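Local coordinates for Hit-like protein involved in cell-cycle regulation (Bartonella henselae, PDB 3LB5) that probably binds nucleotides and hydrolyses nucleoside phosphoramidate-type substrates, as a dimeric histidine triad (HIT) protein of the HINT type that has been linked to cell-cycle regulation, at residues Phe32-Ile36 / Arg37-Pro41; Ser73-Leu76 / Leu77-Asp80. One frame throughout, in Å; residues are numbered along the deposited sequence.

Contact 1 (Phe32-Ile36 / Arg37-Pro41)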
# COMPACT_ATOMS: atom_id res chain seq x y z
N PHE B 32 11.88 6.07 -13.15
CA PHE B 32 10.46 6.39 -13.30
C PHE B 32 10.20 7.83 -13.74
O PHE B 32 9.28 8.06 -14.51
CB PHE B 32 9.65 6.07 -12.03
CG PHE B 32 9.58 4.59 -11.68
CD1 PHE B 32 10.01 3.60 -12.58
CD2 PHE B 32 9.07 4.19 -10.45
CE1 PHE B 32 9.98 2.24 -12.24
CE2 PHE B 32 9.01 2.82 -10.12
CZ PHE B 32 9.48 1.86 -11.01
N ALA B 33 10.96 8.80 -13.24
CA ALA B 33 10.88 10.17 -13.79
C ALA B 33 11.21 10.18 -15.30
O ALA B 33 10.60 10.91 -16.09
CB ALA B 33 11.85 11.07 -13.06
N LYS B 34 12.20 9.37 -15.68
CA LYS B 34 12.59 9.23 -17.10
C LYS B 34 11.47 8.60 -17.92
O LYS B 34 11.20 9.05 -19.02
CB LYS B 34 13.90 8.44 -17.24
CG LYS B 34 15.12 9.18 -16.78
CD LYS B 34 16.42 8.43 -17.20
CE LYS B 34 17.47 9.37 -17.72
NZ LYS B 34 17.09 9.99 -19.03
N LEU B 35 10.79 7.58 -17.38
CA LEU B 35 9.60 6.97 -18.01
C LEU B 35 8.50 8.02 -18.25
O LEU B 35 7.96 8.14 -19.35
CB LEU B 35 9.06 5.84 -17.09
CG LEU B 35 7.85 4.96 -17.46
CD1 LEU B 35 7.88 3.65 -16.63
CD2 LEU B 35 6.52 5.68 -17.27
N ILE B 36 8.19 8.78 -17.20
CA ILE B 36 7.16 9.84 -17.27
C ILE B 36 7.47 10.84 -18.38
O ILE B 36 6.56 11.22 -19.12
CB ILE B 36 7.01 10.57 -15.93
CG1 ILE B 36 6.46 9.59 -14.87
CG2 ILE B 36 6.13 11.88 -16.07
CD1 ILE B 36 6.73 10.01 -13.42
N ARG B 37 8.72 11.26 -18.50
CA ARG B 37 9.15 12.17 -19.57
C ARG B 37 9.38 11.51 -20.94
O ARG B 37 9.87 12.18 -21.86
CB ARG B 37 10.43 12.92 -19.18
CG ARG B 37 10.29 13.87 -17.98
CD ARG B 37 11.51 14.78 -17.87
NE ARG B 37 12.74 13.99 -17.77
CZ ARG B 37 13.28 13.56 -16.63
NH1 ARG B 37 12.72 13.89 -15.46
NH2 ARG B 37 14.38 12.81 -16.68
N ASN B 38 9.06 10.23 -21.07
CA ASN B 38 9.15 9.54 -22.35
C ASN B 38 10.58 9.34 -22.84
O ASN B 38 10.85 9.32 -24.06
CB ASN B 38 8.29 10.28 -23.40
CG ASN B 38 6.83 10.29 -23.01
OD1 ASN B 38 6.22 9.23 -22.90
ND2 ASN B 38 6.27 11.49 -22.80
N GLU B 39 11.50 9.20 -21.89
CA GLU B 39 12.90 9.03 -22.24
C GLU B 39 13.31 7.57 -22.26
O GLU B 39 14.35 7.22 -22.81
CB GLU B 39 13.81 9.83 -21.29
CG GLU B 39 13.58 11.33 -21.36
CD GLU B 39 14.16 12.06 -20.17
OE1 GLU B 39 14.05 13.29 -20.13
OE2 GLU B 39 14.77 11.40 -19.30
N ILE B 40 12.50 6.72 -21.63
CA ILE B 40 12.65 5.24 -21.72
C ILE B 40 11.29 4.60 -22.02
O ILE B 40 10.28 5.22 -21.73
CB ILE B 40 13.28 4.62 -20.46
CG1 ILE B 40 12.52 5.01 -19.18
CG2 ILE B 40 14.71 5.03 -20.33
CD1 ILE B 40 12.84 4.08 -18.01
N PRO B 41 11.26 3.38 -22.62
CA PRO B 41 9.95 2.78 -22.90
C PRO B 41 9.35 2.12 -21.66
O PRO B 41 10.06 1.86 -20.67
CB PRO B 41 10.26 1.72 -23.96
CG PRO B 41 11.71 1.35 -23.71
CD PRO B 41 12.37 2.54 -23.09
O HOH W 1 7.56 5.41 -21.22
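Glu39 OE2 is gripped by two cations at once, Lys34 NZ and Arg37 NH2 reaching it from opposite faces of the carboxylate plane. The lysine bond is the shorter, NZ to OE2 2.7 Å, and the lysine gets there by folding: CG stands anti to its own carbonyl carbon, and the chain then bends at chi3 (137°) and chi4 to bring NZ back over the carboxylate, the two side chains crossing at about a right angle. Arg37 takes the same acid side-on. Its NE points almost straight at Glu39 OE1 (2.8 Å, N-H...O 179°), with that oxygen in the guanidinium plane, while NH2 takes OE2. One face of the guanidinium lies over the last helical turn, where Ala33 O sits 3.7 Å from Arg37 NH1, and Arg37 NH1 is also bonded to Asn28 O.

Beneath this network the backbone closes helix 31-36 with a Schellman motif. Glu39 N donates to Lys34 O (2.9 Å) and Asn38 N to Leu35 O (2.9 Å), Asn38 being the C-prime residue with positive phi (69°). Beyond the turn the chain doubles back, and CG1 of Ile40 packs on Leu35 CB at 4.1 Å; a water bonded to Ile40 O makes a weak second bond to Leu35 O. Leu35 itself faces inward onto Ile52 and Phe54 of strand 51-55, which joins the helix to the sheet of the HIT domain.

Lys34 NZ and Arg37 NH2 lie 4.6 Å apart with Glu39 OE2 bonded to both; two cations on one carboxylate would be expected to keep Glu39 ionised and to hold its side chain against the capped helix end.

Contact 2 (Ser73-Leu76 / Leu77-Asp80)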
# COMPACT_ATOMS: atom_id res chain seq x y z
N SER B 73 7.53 12.65 -6.50
CA SER B 73 7.97 12.69 -5.10
C SER B 73 8.82 11.45 -4.90
O SER B 73 8.67 10.49 -5.65
CB SER B 73 6.79 12.74 -4.10
OG SER B 73 6.01 11.57 -4.12
N ARG B 74 9.72 11.48 -3.93
CA ARG B 74 10.58 10.32 -3.68
C ARG B 74 9.77 9.09 -3.26
O ARG B 74 10.10 7.96 -3.62
CB ARG B 74 11.60 10.63 -2.58
CG ARG B 74 12.65 11.69 -3.01
CD ARG B 74 13.68 11.96 -1.96
NE ARG B 74 14.53 10.82 -1.66
CZ ARG B 74 14.39 9.99 -0.62
NH1 ARG B 74 13.39 10.15 0.26
NH2 ARG B 74 15.27 9.00 -0.46
N ASN B 75 8.73 9.33 -2.45
CA ASN B 75 7.92 8.23 -1.91
C ASN B 75 6.63 8.78 -1.30
O ASN B 75 6.19 9.87 -1.69
CB ASN B 75 8.74 7.34 -0.94
CG ASN B 75 9.33 8.10 0.24
OD1 ASN B 75 8.72 9.01 0.78
ND2 ASN B 75 10.50 7.67 0.68
N LEU B 76 6.01 8.04 -0.38
CA LEU B 76 4.72 8.47 0.19
C LEU B 76 4.84 9.66 1.13
O LEU B 76 3.94 10.51 1.22
CB LEU B 76 4.06 7.30 0.96
CG LEU B 76 2.60 7.52 1.40
CD1 LEU B 76 1.72 7.37 0.21
CD2 LEU B 76 2.20 6.53 2.46
N LEU B 77 5.96 9.69 1.85
CA LEU B 77 6.23 10.67 2.91
C LEU B 77 6.33 12.11 2.40
O LEU B 77 5.87 13.03 3.08
CB LEU B 77 7.53 10.29 3.64
CG LEU B 77 7.66 8.85 4.15
CD1 LEU B 77 9.12 8.54 4.48
CD2 LEU B 77 6.80 8.65 5.38
N ASP B 78 6.89 12.30 1.21
CA ASP B 78 7.06 13.66 0.64
C ASP B 78 6.05 14.00 -0.46
O ASP B 78 6.12 15.09 -1.04
CB ASP B 78 8.50 13.88 0.14
CG ASP B 78 8.87 12.95 -1.02
OD1 ASP B 78 8.33 11.84 -1.09
OD2 ASP B 78 9.73 13.32 -1.84
N ALA B 79 5.13 13.09 -0.77
CA ALA B 79 4.10 13.35 -1.78
C ALA B 79 3.13 14.41 -1.28
O ALA B 79 2.87 14.50 -0.08
CB ALA B 79 3.35 12.08 -2.11
N ASP B 80 2.59 15.22 -2.20
CA ASP B 80 1.44 16.08 -1.92
C ASP B 80 0.29 15.17 -1.54
O ASP B 80 0.08 14.15 -2.21
CB ASP B 80 0.99 16.82 -3.19
CG ASP B 80 1.97 17.84 -3.68
OD1 ASP B 80 2.88 18.24 -2.92
OD2 ASP B 80 1.79 18.28 -4.83
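Both carboxylate oxygens of Asp78 accept backbone N-H groups from the start of the loop: Arg74 N gives to OD2 (2.8 Å) and Asn75 N to OD1 (2.9 Å), each on the syn lone pair. The acid reaches back because its CG lies between its own backbone N and carbonyl carbon (chi1 64°), so its two oxygens meet two consecutive backbone N-H groups. Asn75 answers in the other direction, its OD1 accepting Leu77 N at 3.0 Å on a fairly bent line (N-H...O 136°). The Asn75 amide and the Asp78 carboxylate are turned 74° apart. The bond from Leu77 N fits an Asx turn over residues 75 to 77. Ser73 OG bonds to Asn75 O and also lies against the methyl of Ala79, CB at 3.4 Å. A weak bond from Ala79 N to Leu76 O closes the last turn.

These bonds shape the loop that links strand 65-69 of the HIT-domain sheet to the long helix 81-101.

Further out, Asn75 ND2 and Arg74 NH1 share Glu114 OE2 as partner, so one acid holds the outer ends of both side chains, and Asn113 OD1 takes Leu76 N. On the dimer side, Gln92 of the second subunit donates to Leu76 O and Ala79 O, Lys96 of that subunit donates to Leu77 O, and Leu76 packs on its Val91.

Contact 1 comes first along the chain, and the two do not touch: their centres lie 18 Å apart and their nearest atoms about 7 Å. Tyr26, from the N-terminal arm, is touched by both, by Ala33 and by Arg74. The helix of contact 1 also meets the HIT signature segment, Phe32 packing edge-to-face on His125 and Ile36 touching His123, while contact 2 reaches that segment through Ser73 and Ala79 on Leu124, and Arg74 touches Tyr122 just before it. Contact 1 comes close to the unidentified bound ligand, about 4 Å from the side chain of Ile40; only contact 2 meets the second subunit.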